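Local coordinates for aminotransferase, class I (Staphylococcus aureus, PDB 2O1B), which probably transfers amino groups between amino acids and 2-oxo acids as a pyridoxal-5'-phosphate-dependent class I aminotransferase, classed among the aspartate aminotransferases, at residues 108-113 with 271-276; 113-118 with 246-251; 124-129 with 182-187; 102-107 with 234-239. One frame throughout, in Å; residues are numbered along the deposited sequence.

Contacts 1, 2 and 3 are built on one seven-stranded mixed sheet and the helices packed against it, while contact 4 joins two loops at its margin. Contact 2 reaches the cofactor: Thr118 and Ser250 hold the PLP phosphate. Contact 1 shares Cys113 with it, and their centres lie about 11 Å apart; Ile272 CD1 of contact 1 packs 3.6 Å from Ile246 CG2 of contact 2. In contact 3 the side chain of Tyr186 is about 8 Å from PLP; this contact meets contact 1 through Ala274 and Cys128. Contact 4 is tied to contact 2 by Glu247, whose OE1 lies 2.6 Å from Ser234 OG, a probable hydrogen bond.

Contact 1: residues 108-113 with 271-276; sequences KEDEVC and MIQALK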
loop_
_atom_site.group_PDB
_atom_site.type_symbol
_atom_site.label_atom_id
_atom_site.label_comp_id
_atom_site.label_asym_id
_atom_site.label_seq_id
_atom_site.Cartn_x
_atom_site.Cartn_y
_atom_site.Cartn_z
ATOM N N LYS A 108 21.350 -4.581 -6.289
ATOM C CA LYS A 108 20.229 -3.644 -6.426
ATOM C C LYS A 108 18.970 -4.238 -7.054
ATOM O O LYS A 108 17.857 -3.861 -6.695
ATOM C CB LYS A 108 20.646 -2.424 -7.237
ATOM C CG LYS A 108 21.710 -1.563 -6.607
ATOM C CD LYS A 108 21.847 -0.242 -7.374
ATOM C CE LYS A 108 22.548 -0.415 -8.717
ATOM N NZ LYS A 108 21.601 -0.942 -9.742
ATOM N N GLU A 109 19.136 -5.151 -7.997
ATOM C CA GLU A 109 17.988 -5.780 -8.628
ATOM C C GLU A 109 17.510 -6.979 -7.826
ATOM O O GLU A 109 16.315 -7.123 -7.556
ATOM C CB GLU A 109 18.324 -6.198 -10.066
ATOM C CG GLU A 109 17.763 -5.303 -11.159
ATOM C CD GLU A 109 17.775 -3.815 -10.817
ATOM O OE1 GLU A 109 16.675 -3.252 -10.675
ATOM O OE2 GLU A 109 18.870 -3.209 -10.698
ATOM N N ASP A 110 18.444 -7.827 -7.422
ATOM C CA ASP A 110 18.089 -9.140 -6.903
ATOM C C ASP A 110 17.707 -9.131 -5.430
ATOM O O ASP A 110 16.960 -10.008 -4.965
ATOM C CB ASP A 110 19.253 -10.118 -7.108
ATOM C CG ASP A 110 19.501 -10.459 -8.575
ATOM O OD1 ASP A 110 18.628 -10.177 -9.436
ATOM O OD2 ASP A 110 20.582 -11.026 -8.860
ATOM N N GLU A 111 18.259 -8.175 -4.688
ATOM C CA GLU A 111 18.264 -8.261 -3.225
ATOM C C GLU A 111 17.734 -7.015 -2.512
ATOM O O GLU A 111 17.990 -6.816 -1.329
ATOM C CB GLU A 111 19.675 -8.638 -2.729
ATOM C CG GLU A 111 20.138 -9.987 -3.285
ATOM C CD GLU A 111 21.571 -10.355 -2.954
ATOM O OE1 GLU A 111 22.431 -9.457 -2.876
ATOM O OE2 GLU A 111 21.837 -11.571 -2.802
ATOM N N VAL A 112 16.966 -6.202 -3.235
ATOM C CA VAL A 112 16.387 -4.981 -2.691
ATOM C C VAL A 112 14.947 -4.795 -3.174
ATOM O O VAL A 112 14.686 -4.845 -4.376
ATOM C CB VAL A 112 17.227 -3.738 -3.090
ATOM C CG1 VAL A 112 16.561 -2.482 -2.605
ATOM C CG2 VAL A 112 18.641 -3.823 -2.524
ATOM N N CYS A 113 14.026 -4.581 -2.231
ATOM C CA CYS A 113 12.621 -4.268 -2.537
ATOM C C CYS A 113 12.172 -3.116 -1.659
ATOM O O CYS A 113 12.188 -3.223 -0.426
ATOM C CB CYS A 113 11.711 -5.480 -2.290
ATOM S SG CYS A 113 9.947 -5.198 -2.659
HETATM N N MSE A 271 12.983 -14.554 -1.917
HETATM C CA MSE A 271 12.002 -13.840 -1.116
HETATM C C MSE A 271 11.810 -12.415 -1.598
HETATM O O MSE A 271 10.684 -11.929 -1.658
HETATM C CB MSE A 271 12.405 -13.840 0.360
HETATM C CG MSE A 271 12.446 -15.233 0.952
HETATM SE SE MSE A 271 13.104 -15.245 2.772
HETATM C CE MSE A 271 11.492 -14.594 3.624
ATOM N N ILE A 272 12.908 -11.742 -1.928
ATOM C CA ILE A 272 12.814 -10.390 -2.462
ATOM C C ILE A 272 12.046 -10.383 -3.793
ATOM O O ILE A 272 11.180 -9.533 -4.019
ATOM C CB ILE A 272 14.208 -9.752 -2.613
ATOM C CG1 ILE A 272 14.844 -9.529 -1.225
ATOM C CG2 ILE A 272 14.147 -8.458 -3.427
ATOM C CD1 ILE A 272 14.016 -8.647 -0.280
ATOM N N GLN A 273 12.344 -11.336 -4.666
ATOM C CA GLN A 273 11.684 -11.364 -5.972
ATOM C C GLN A 273 10.179 -11.606 -5.845
ATOM O O GLN A 273 9.409 -11.038 -6.613
ATOM C CB GLN A 273 12.349 -12.353 -6.938
ATOM C CG GLN A 273 13.757 -11.938 -7.435
ATOM C CD GLN A 273 13.860 -10.474 -7.875
ATOM O OE1 GLN A 273 13.157 -10.025 -8.788
ATOM N NE2 GLN A 273 14.757 -9.732 -7.232
ATOM N N ALA A 274 9.769 -12.429 -4.874
ATOM C CA ALA A 274 8.343 -12.689 -4.614
ATOM C C ALA A 274 7.645 -11.416 -4.129
ATOM O O ALA A 274 6.570 -11.062 -4.621
ATOM C CB ALA A 274 8.169 -13.823 -3.605
ATOM N N LEU A 275 8.262 -10.723 -3.174
ATOM C CA LEU A 275 7.742 -9.429 -2.732
ATOM C C LEU A 275 7.608 -8.443 -3.886
ATOM O O LEU A 275 6.564 -7.816 -4.034
ATOM C CB LEU A 275 8.618 -8.821 -1.648
ATOM C CG LEU A 275 8.279 -9.173 -0.213
ATOM C CD1 LEU A 275 9.412 -8.711 0.703
ATOM C CD2 LEU A 275 6.936 -8.548 0.192
ATOM N N LYS A 276 8.666 -8.313 -4.689
ATOM C CA LYS A 276 8.662 -7.418 -5.852
ATOM C C LYS A 276 7.507 -7.776 -6.793
ATOM O O LYS A 276 6.762 -6.908 -7.217
ATOM C CB LYS A 276 10.003 -7.470 -6.599
ATOM C CG LYS A 276 11.174 -6.838 -5.844
ATOM C CD LYS A 276 12.448 -6.869 -6.667
ATOM C CE LYS A 276 12.429 -5.781 -7.748
ATOM N NZ LYS A 276 13.699 -5.681 -8.520
HETATM O O HOH W 1 14.971 -3.809 -6.793
#
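The side-chain amide of Gln273 turns its NH2 edge to two consecutive peptide carbonyls, and both acceptors lie close to the amide plane. NE2 is 3.1 Å from Glu109 O, tilted 25° from that carbonyl's plane. It is 3.2 Å from Asp110 O, which it approaches from above the carbonyl plane, 49° out of it and away from the lone pairs. A bend in the Gln273 chain (chi2 -46°) curls the amide back to these oxygens. Glu109 O takes a second bond from Lys276 NZ, 3.1 Å away, this time in the carbonyl plane on a lone pair, so ammonium and amide share one oxygen. A water accepts from Lys276 NZ and donates to Val112 O, 2.6 Å from it, and to Lys108 O, extending the same ammonium group to two more carbonyls. Glu109 OE1 lies 4.4 Å from Lys276 NZ, beyond a salt bridge, and pairs instead with Lys91. Further along, the contact becomes apolar. Cys113 SG rests 3.8 Å from Lys276 CG and also meets Leu275 CB, while Ile272 CG2 fills the angle between Cys113 CB and Val112 N, 3.6 Å from the latter. Val112 N is buried there without a partner. Helix 269-282 is thereby laid against the start of strand 112-115, an edge strand of the large sheet. With Glu109 O bound directly, two carbonyls reached through water and the Glu109 carboxylate nearby, Lys276 is probably charged, and the two polar side chains of the helix together fix the turn ahead of the strand.

Contact 2: residues 113-118 with 246-251; sequences CILYGT and IEIYSL. With PLP (pyridoxal-5'-phosphate), chain B.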
loop_
_atom_site.group_PDB
_atom_site.type_symbol
_atom_site.label_atom_id
_atom_site.label_comp_id
_atom_site.label_asym_id
_atom_site.label_seq_id
_atom_site.Cartn_x
_atom_site.Cartn_y
_atom_site.Cartn_z
ATOM N N CYS A 113 14.026 -4.581 -2.231
ATOM C CA CYS A 113 12.621 -4.268 -2.537
ATOM C C CYS A 113 12.172 -3.116 -1.659
ATOM O O CYS A 113 12.188 -3.223 -0.426
ATOM C CB CYS A 113 11.711 -5.480 -2.290
ATOM S SG CYS A 113 9.947 -5.198 -2.659
ATOM N N ILE A 114 11.793 -2.014 -2.292
ATOM C CA ILE A 114 11.289 -0.842 -1.589
ATOM C C ILE A 114 9.892 -1.104 -1.028
ATOM O O ILE A 114 9.072 -1.733 -1.696
ATOM C CB ILE A 114 11.252 0.367 -2.541
ATOM C CG1 ILE A 114 12.671 0.878 -2.775
ATOM C CG2 ILE A 114 10.463 1.497 -1.952
ATOM C CD1 ILE A 114 13.255 0.501 -4.091
ATOM N N LEU A 115 9.634 -0.623 0.194
ATOM C CA LEU A 115 8.352 -0.860 0.882
ATOM C C LEU A 115 7.596 0.430 1.173
ATOM O O LEU A 115 8.201 1.448 1.488
ATOM C CB LEU A 115 8.552 -1.659 2.183
ATOM C CG LEU A 115 9.239 -3.031 2.099
ATOM C CD1 LEU A 115 9.476 -3.629 3.481
ATOM C CD2 LEU A 115 8.456 -3.997 1.221
ATOM N N TYR A 116 6.269 0.364 1.082
ATOM C CA TYR A 116 5.389 1.509 1.329
ATOM C C TYR A 116 5.080 1.591 2.829
ATOM O O TYR A 116 3.926 1.432 3.254
ATOM C CB TYR A 116 4.097 1.349 0.524
ATOM C CG TYR A 116 4.328 1.155 -0.958
ATOM C CD1 TYR A 116 4.329 2.242 -1.824
ATOM C CD2 TYR A 116 4.552 -0.118 -1.495
ATOM C CE1 TYR A 116 4.545 2.076 -3.192
ATOM C CE2 TYR A 116 4.772 -0.298 -2.863
ATOM C CZ TYR A 116 4.772 0.806 -3.704
ATOM O OH TYR A 116 4.980 0.654 -5.059
ATOM N N GLY A 117 6.125 1.834 3.616
ATOM C CA GLY A 117 6.099 1.618 5.060
ATOM C C GLY A 117 6.286 0.134 5.280
ATOM O O GLY A 117 5.718 -0.671 4.540
ATOM N N THR A 118 7.064 -0.240 6.295
ATOM C CA THR A 118 7.406 -1.649 6.511
ATOM C C THR A 118 6.224 -2.519 6.906
ATOM O O THR A 118 6.222 -3.712 6.608
ATOM C CB THR A 118 8.562 -1.864 7.530
ATOM O OG1 THR A 118 8.186 -1.420 8.846
ATOM C CG2 THR A 118 9.811 -1.139 7.067
ATOM N N ILE A 246 15.435 -12.476 4.834
ATOM C CA ILE A 246 15.410 -11.069 4.433
ATOM C C ILE A 246 15.348 -10.239 5.696
ATOM O O ILE A 246 14.895 -10.709 6.742
ATOM C CB ILE A 246 14.191 -10.694 3.536
ATOM C CG1 ILE A 246 12.863 -11.079 4.206
ATOM C CG2 ILE A 246 14.337 -11.305 2.150
ATOM C CD1 ILE A 246 11.613 -10.515 3.496
ATOM N N GLU A 247 15.821 -9.005 5.594
ATOM C CA GLU A 247 15.720 -8.055 6.682
ATOM C C GLU A 247 14.912 -6.858 6.217
ATOM O O GLU A 247 15.103 -6.370 5.108
ATOM C CB GLU A 247 17.100 -7.610 7.086
ATOM C CG GLU A 247 17.143 -6.830 8.369
ATOM C CD GLU A 247 18.505 -6.893 8.949
ATOM O OE1 GLU A 247 19.409 -6.193 8.424
ATOM O OE2 GLU A 247 18.671 -7.670 9.908
ATOM N N ILE A 248 14.017 -6.381 7.074
ATOM C CA ILE A 248 13.163 -5.242 6.732
ATOM C C ILE A 248 13.544 -4.045 7.612
ATOM O O ILE A 248 13.639 -4.152 8.831
ATOM C CB ILE A 248 11.679 -5.627 6.804
ATOM C CG1 ILE A 248 11.323 -6.477 5.568
ATOM C CG2 ILE A 248 10.790 -4.378 6.881
ATOM C CD1 ILE A 248 9.955 -7.052 5.547
ATOM N N TYR A 249 13.810 -2.927 6.967
ATOM C CA TYR A 249 14.323 -1.735 7.629
ATOM C C TYR A 249 13.366 -0.581 7.374
ATOM O O TYR A 249 12.918 -0.403 6.239
ATOM C CB TYR A 249 15.709 -1.391 7.072
ATOM C CG TYR A 249 16.441 -0.335 7.875
ATOM C CD1 TYR A 249 17.292 -0.701 8.929
ATOM C CD2 TYR A 249 16.271 1.031 7.600
ATOM C CE1 TYR A 249 17.948 0.273 9.701
ATOM C CE2 TYR A 249 16.927 2.007 8.358
ATOM C CZ TYR A 249 17.753 1.617 9.411
ATOM O OH TYR A 249 18.391 2.578 10.163
ATOM N N SER A 250 13.072 0.204 8.416
ATOM C CA SER A 250 12.132 1.315 8.318
ATOM C C SER A 250 12.825 2.654 8.517
ATOM O O SER A 250 13.727 2.766 9.344
ATOM C CB SER A 250 11.024 1.179 9.370
ATOM O OG SER A 250 10.155 2.298 9.303
ATOM N N LEU A 251 12.398 3.665 7.764
ATOM C CA LEU A 251 12.830 5.054 8.016
ATOM C C LEU A 251 11.996 5.798 9.081
ATOM O O LEU A 251 12.343 6.912 9.505
ATOM C CB LEU A 251 12.852 5.855 6.710
ATOM C CG LEU A 251 13.973 5.556 5.701
ATOM C CD1 LEU A 251 13.717 4.300 4.882
ATOM C CD2 LEU A 251 14.166 6.748 4.771
HETATM N N1 PLP B . 7.790 -3.503 13.164
HETATM C C2 PLP B . 8.042 -3.032 14.439
HETATM C C2A PLP B . 8.715 -3.933 15.437
HETATM C C3 PLP B . 7.692 -1.715 14.749
HETATM O O3 PLP B . 7.924 -1.202 15.992
HETATM C C4 PLP B . 7.089 -0.900 13.781
HETATM C C4A PLP B . 7.236 0.584 13.939
HETATM C C5 PLP B . 6.826 -1.398 12.502
HETATM C C6 PLP B . 7.180 -2.713 12.201
HETATM C C5A PLP B . 6.146 -0.544 11.439
HETATM O O4P PLP B . 7.005 0.441 10.898
HETATM P P PLP B . 6.541 1.339 9.636
HETATM O O1P PLP B . 6.252 2.753 10.111
HETATM O O2P PLP B . 5.307 0.697 9.059
HETATM O O3P PLP B . 7.680 1.348 8.656
#
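Thr118, just past the end of strand 112-115, packs on Ile248 of strand 245-250 in the central sheet of the large domain, whose PLP-binding fold is that of the class I aminotransferases; strand 263-267 runs between the two strands. Packing is tight around the threonine. Ile248 CG2 lies only 3.4 Å from Thr118 CG2 and equally near Thr118 CB, the two side chains sliding past each other in opposite directions. The same methyl, Thr118 CG2, is wedged against the backbone at Tyr249 O, 3.3 Å away, and against Ser250 CB at 3.5 Å. The looser part is farther from the cofactor: Leu115 crosses Ile248 at about a right angle and touches it through CD1, 3.7 Å from Ile248 CG2. No hydrogen bond joins the two segments directly; PLP O3P links them. Tyr249 turns its side chain away, to rings of Phe97 and Phe264. Between the two parts the chain makes an inverse gamma turn centred on Tyr116, then passes through Gly117 at positive phi (79°) to bring Thr118 to the phosphate. With OG1 between the backbone N and the carbonyl carbon (chi1 64°), Thr118 offers its methyl to the sheet and sets its hydroxyl beside the phosphate, where the bond to O3P is weak. Thr118 N donates to PLP O3P at 2.9 Å; its position near the start of helix 118-129 may help stabilise the phosphate charge. Lys119, Asn192, Ser252, Arg261 and Tyr81 of the second subunit also bond to PLP. Ser250 OG, which is also bonded to Ser252 N, donates to PLP O3P across 2.7 Å.

Contact 3: residues 124-129 with 182-187; sequences AVPTCV and TKLIYL
Val125 reaches from helix 118-129 to strand 182-187 with its CG1 branch, anti to the backbone N (chi1 175°), and comes to 3.8 Å from Leu184 CD2. Nearer the backbone, Val125 CB lies 3.7 Å from Tyr186 OH. Pro126 follows and meets both strand residues. Its CG lies at the edge of the Tyr186 ring, near the ring plane, and its CD is 3.3 Å from Tyr186 OH; proline and tyrosine cross at about a right angle. The same CG touches Leu184 CD2 at 4.0 Å, so the leucine methyl sits against valine and proline together. One turn on, Val129 adds a looser contact, CG1 to Leu184 CD1 at 4.4 Å. Segment 124-129 runs nearly antiparallel to strand 182-187 (159°), the two axes 9.7 Å apart at closest approach, as in layered alpha/beta folds. Val218 of the neighbouring strand 216-220 widens the apolar surface beneath Val125 and Leu184, and Tyr146 stacks on the Tyr186 ring. Pro126 has no N-H to give to the preceding turn, and the helix is kinked here. Tyr186 OH bonds instead to Leu122 O, the carbonyl four residues before the proline, so a strand hydroxyl supplies the donor that proline cannot, satisfying a polar group within an otherwise apolar interface.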
loop_
_atom_site.group_PDB
_atom_site.type_symbol
_atom_site.label_atom_id
_atom_site.label_comp_id
_atom_site.label_asym_id
_atom_site.label_seq_id
_atom_site.Cartn_x
_atom_site.Cartn_y
_atom_site.Cartn_z
ATOM N N ALA A 124 2.761 -8.551 4.021
ATOM C CA ALA A 124 2.712 -9.157 2.678
ATOM C C ALA A 124 3.504 -10.464 2.557
ATOM O O ALA A 124 3.113 -11.362 1.790
ATOM C CB ALA A 124 3.161 -8.146 1.612
ATOM N N VAL A 125 4.582 -10.589 3.339
ATOM C CA VAL A 125 5.523 -11.708 3.206
ATOM C C VAL A 125 4.853 -13.082 3.151
ATOM O O VAL A 125 5.182 -13.871 2.273
ATOM C CB VAL A 125 6.666 -11.724 4.292
ATOM C CG1 VAL A 125 7.512 -12.979 4.144
ATOM C CG2 VAL A 125 7.575 -10.495 4.178
ATOM N N PRO A 126 3.935 -13.396 4.091
ATOM C CA PRO A 126 3.379 -14.758 3.995
ATOM C C PRO A 126 2.633 -15.024 2.692
ATOM O O PRO A 126 2.741 -16.123 2.134
ATOM C CB PRO A 126 2.432 -14.823 5.189
ATOM C CG PRO A 126 2.993 -13.785 6.161
ATOM C CD PRO A 126 3.397 -12.682 5.265
ATOM N N THR A 127 1.870 -14.042 2.216
ATOM C CA THR A 127 1.132 -14.182 0.956
ATOM C C THR A 127 2.095 -14.528 -0.181
ATOM O O THR A 127 1.772 -15.354 -1.055
ATOM C CB THR A 127 0.311 -12.896 0.625
ATOM O OG1 THR A 127 -0.865 -12.866 1.441
ATOM C CG2 THR A 127 -0.121 -12.853 -0.835
ATOM N N CYS A 128 3.277 -13.907 -0.129
ATOM C CA CYS A 128 4.330 -14.090 -1.125
ATOM C C CYS A 128 5.115 -15.386 -1.024
ATOM O O CYS A 128 5.628 -15.863 -2.034
ATOM C CB CYS A 128 5.314 -12.936 -1.060
ATOM S SG CYS A 128 4.539 -11.382 -1.409
ATOM N N VAL A 129 5.212 -15.954 0.178
ATOM C CA VAL A 129 6.220 -16.971 0.459
ATOM C C VAL A 129 5.655 -18.329 0.879
ATOM O O VAL A 129 6.231 -19.367 0.543
ATOM C CB VAL A 129 7.246 -16.437 1.510
ATOM C CG1 VAL A 129 7.842 -17.557 2.320
ATOM C CG2 VAL A 129 8.328 -15.644 0.822
ATOM N N THR A 182 7.288 -25.727 9.821
ATOM C CA THR A 182 7.410 -24.271 9.726
ATOM C C THR A 182 8.094 -23.811 8.441
ATOM O O THR A 182 9.190 -24.255 8.098
ATOM C CB THR A 182 8.095 -23.655 10.972
ATOM O OG1 THR A 182 7.295 -23.930 12.122
ATOM C CG2 THR A 182 8.219 -22.137 10.836
ATOM N N LYS A 183 7.437 -22.896 7.745
ATOM C CA LYS A 183 7.955 -22.389 6.492
ATOM C C LYS A 183 8.438 -20.948 6.613
ATOM O O LYS A 183 9.197 -20.477 5.774
ATOM C CB LYS A 183 6.900 -22.549 5.402
ATOM C CG LYS A 183 6.346 -23.987 5.335
ATOM C CD LYS A 183 7.414 -24.996 4.935
ATOM C CE LYS A 183 6.867 -26.426 4.875
ATOM N NZ LYS A 183 6.055 -26.675 3.653
ATOM N N LEU A 184 8.006 -20.264 7.670
ATOM C CA LEU A 184 8.399 -18.886 7.908
ATOM C C LEU A 184 8.498 -18.586 9.403
ATOM O O LEU A 184 7.707 -19.097 10.211
ATOM C CB LEU A 184 7.409 -17.926 7.233
ATOM C CG LEU A 184 7.731 -16.429 7.180
ATOM C CD1 LEU A 184 8.956 -16.131 6.311
ATOM C CD2 LEU A 184 6.530 -15.688 6.650
ATOM N N ILE A 185 9.483 -17.756 9.748
ATOM C CA ILE A 185 9.725 -17.306 11.114
ATOM C C ILE A 185 9.976 -15.803 11.145
ATOM O O ILE A 185 10.839 -15.296 10.435
ATOM C CB ILE A 185 10.949 -18.018 11.729
ATOM C CG1 ILE A 185 10.741 -19.536 11.715
ATOM C CG2 ILE A 185 11.208 -17.525 13.159
ATOM C CD1 ILE A 185 11.901 -20.307 12.271
ATOM N N TYR A 186 9.221 -15.090 11.973
ATOM C CA TYR A 186 9.528 -13.685 12.221
ATOM C C TYR A 186 10.442 -13.553 13.419
ATOM O O TYR A 186 10.251 -14.228 14.442
ATOM C CB TYR A 186 8.263 -12.872 12.462
ATOM C CG TYR A 186 7.487 -12.582 11.219
ATOM C CD1 TYR A 186 6.774 -13.581 10.574
ATOM C CD2 TYR A 186 7.458 -11.298 10.679
ATOM C CE1 TYR A 186 6.050 -13.315 9.421
ATOM C CE2 TYR A 186 6.725 -11.024 9.532
ATOM C CZ TYR A 186 6.028 -12.036 8.909
ATOM O OH TYR A 186 5.295 -11.766 7.765
ATOM N N LEU A 187 11.436 -12.684 13.281
ATOM C CA LEU A 187 12.297 -12.327 14.390
ATOM C C LEU A 187 12.334 -10.811 14.433
ATOM O O LEU A 187 12.169 -10.165 13.406
ATOM C CB LEU A 187 13.704 -12.912 14.210
ATOM C CG LEU A 187 13.809 -14.451 14.306
ATOM C CD1 LEU A 187 15.217 -14.935 14.049
ATOM C CD2 LEU A 187 13.299 -14.973 15.664
#

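Contact 4: residues 102-107 with 234-239; sequences YNVTLD and SILASE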
loop_
_atom_site.group_PDB
_atom_site.type_symbol
_atom_site.label_atom_id
_atom_site.label_comp_id
_atom_site.label_asym_id
_atom_site.label_seq_id
_atom_site.Cartn_x
_atom_site.Cartn_y
_atom_site.Cartn_z
ATOM N N TYR A 102 26.494 -2.116 7.876
ATOM C CA TYR A 102 26.590 -3.510 8.320
ATOM C C TYR A 102 27.579 -4.394 7.537
ATOM O O TYR A 102 27.637 -5.610 7.766
ATOM C CB TYR A 102 25.187 -4.145 8.355
ATOM C CG TYR A 102 24.176 -3.315 9.124
ATOM C CD1 TYR A 102 23.167 -2.619 8.466
ATOM C CD2 TYR A 102 24.246 -3.206 10.517
ATOM C CE1 TYR A 102 22.240 -1.834 9.175
ATOM C CE2 TYR A 102 23.319 -2.436 11.230
ATOM C CZ TYR A 102 22.329 -1.746 10.557
ATOM O OH TYR A 102 21.426 -0.965 11.266
ATOM N N ASN A 103 28.368 -3.783 6.651
ATOM C CA ASN A 103 29.279 -4.510 5.743
ATOM C C ASN A 103 28.579 -5.655 4.992
ATOM O O ASN A 103 29.132 -6.746 4.822
ATOM C CB ASN A 103 30.549 -4.992 6.474
ATOM C CG ASN A 103 31.691 -5.331 5.510
ATOM O OD1 ASN A 103 31.829 -4.720 4.446
ATOM N ND2 ASN A 103 32.520 -6.305 5.889
ATOM N N VAL A 104 27.348 -5.382 4.558
ATOM C CA VAL A 104 26.533 -6.340 3.829
ATOM C C VAL A 104 26.469 -5.907 2.375
ATOM O O VAL A 104 26.016 -4.795 2.079
ATOM C CB VAL A 104 25.092 -6.423 4.390
ATOM C CG1 VAL A 104 24.235 -7.351 3.542
ATOM C CG2 VAL A 104 25.094 -6.892 5.845
ATOM N N THR A 105 26.927 -6.785 1.487
ATOM C CA THR A 105 26.887 -6.531 0.048
ATOM C C THR A 105 25.565 -7.006 -0.530
ATOM O O THR A 105 25.204 -8.190 -0.404
ATOM C CB THR A 105 28.024 -7.249 -0.705
ATOM O OG1 THR A 105 27.875 -8.666 -0.550
ATOM C CG2 THR A 105 29.365 -6.831 -0.168
ATOM N N LEU A 106 24.848 -6.082 -1.161
ATOM C CA LEU A 106 23.555 -6.389 -1.756
ATOM C C LEU A 106 23.497 -6.003 -3.224
ATOM O O LEU A 106 24.066 -4.987 -3.626
ATOM C CB LEU A 106 22.466 -5.632 -1.021
ATOM C CG LEU A 106 22.348 -5.926 0.459
ATOM C CD1 LEU A 106 21.599 -4.775 1.072
ATOM C CD2 LEU A 106 21.661 -7.262 0.678
ATOM N N ASP A 107 22.798 -6.820 -4.010
ATOM C CA ASP A 107 22.546 -6.516 -5.418
ATOM C C ASP A 107 21.261 -5.691 -5.561
ATOM O O ASP A 107 20.211 -6.069 -5.041
ATOM C CB ASP A 107 22.460 -7.807 -6.241
ATOM C CG ASP A 107 22.233 -7.541 -7.727
ATOM O OD1 ASP A 107 21.132 -7.077 -8.103
ATOM O OD2 ASP A 107 23.161 -7.802 -8.518
ATOM N N SER A 234 22.896 -6.808 12.016
ATOM C CA SER A 234 22.036 -7.250 10.932
ATOM C C SER A 234 22.075 -8.782 10.873
ATOM O O SER A 234 23.130 -9.376 11.077
ATOM C CB SER A 234 22.543 -6.669 9.611
ATOM O OG SER A 234 21.781 -7.138 8.504
ATOM N N ILE A 235 20.944 -9.418 10.580
ATOM C CA ILE A 235 20.948 -10.864 10.326
ATOM C C ILE A 235 21.742 -11.188 9.049
ATOM O O ILE A 235 22.287 -12.283 8.905
ATOM C CB ILE A 235 19.514 -11.450 10.240
ATOM C CG1 ILE A 235 19.549 -12.983 10.327
ATOM C CG2 ILE A 235 18.770 -10.943 8.968
ATOM C CD1 ILE A 235 18.178 -13.640 10.528
ATOM N N LEU A 236 21.812 -10.221 8.129
ATOM C CA LEU A 236 22.533 -10.413 6.871
ATOM C C LEU A 236 24.049 -10.268 6.993
ATOM O O LEU A 236 24.772 -10.610 6.059
ATOM C CB LEU A 236 21.994 -9.493 5.772
ATOM C CG LEU A 236 20.500 -9.545 5.442
ATOM C CD1 LEU A 236 20.245 -8.684 4.231
ATOM C CD2 LEU A 236 20.042 -10.948 5.190
ATOM N N ALA A 237 24.536 -9.780 8.136
ATOM C CA ALA A 237 25.986 -9.712 8.379
ATOM C C ALA A 237 26.530 -11.025 8.944
ATOM O O ALA A 237 27.746 -11.231 9.013
ATOM C CB ALA A 237 26.336 -8.540 9.292
ATOM N N SER A 238 25.632 -11.907 9.363
ATOM C CA SER A 238 26.030 -13.255 9.764
ATOM C C SER A 238 26.277 -14.084 8.508
ATOM O O SER A 238 25.525 -13.978 7.549
ATOM C CB SER A 238 24.946 -13.906 10.626
ATOM O OG SER A 238 24.955 -13.393 11.949
ATOM N N GLU A 239 27.334 -14.890 8.502
ATOM C CA GLU A 239 27.644 -15.732 7.350
ATOM C C GLU A 239 26.423 -16.558 6.949
ATOM O O GLU A 239 25.757 -17.132 7.810
ATOM C CB GLU A 239 28.841 -16.643 7.651
ATOM C CG GLU A 239 29.548 -17.140 6.394
ATOM C CD GLU A 239 30.553 -18.250 6.659
ATOM O OE1 GLU A 239 31.190 -18.257 7.738
ATOM O OE2 GLU A 239 30.716 -19.117 5.770
#
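Val104 pushes both of its methyls into the bend at Leu236 and Ala237. CG1, anti to the backbone N (chi1 176°), lies 3.8 Å from Leu236 CB, while CG2 meets the peptide joining the two residues, 3.7 Å from Ala237 N. The side chains of Val104 and Leu236 cross at about a right angle. Ahead of the valine, Tyr102 gives two contacts: its O is 3.6 Å from Ala237 CB, and its ring takes an off-centre CH-pi contact from Ser234 CB, 4.2 Å from the ring centroid and 29° off the normal. Beyond it, Leu106 CD2 reaches Leu236 CD1 at 4.1 Å. No hydrogen bond crosses between the segments; the polar bonds that shape the turn lie within and behind 234-239. Ser234 OG accepts from Leu236 N at 3.1 Å, and Ala237 N bonds to Ser234 O, which together curl residues 234-237 into a compact turn presenting Leu236 and Ala237 to the valine. Farther out, Glu247 of strand 245-250 anchors the turn, one carboxylate oxygen bonded to Ser234 OG and the other to Ile235 N. Tyr98 and Phe221 rings meet that of Tyr102, and Val266 lies against both Leu106 and Leu236. The first segment leaves helix 88-102 through Asn103, at positive phi, on its way to strand 112-115; the second leads from strand 216-220 to helix 241-244. Two connections at the margin of the large-domain sheet are thus packed together, and the Ser234 hydroxyl with the amide two residues on forms an ST turn.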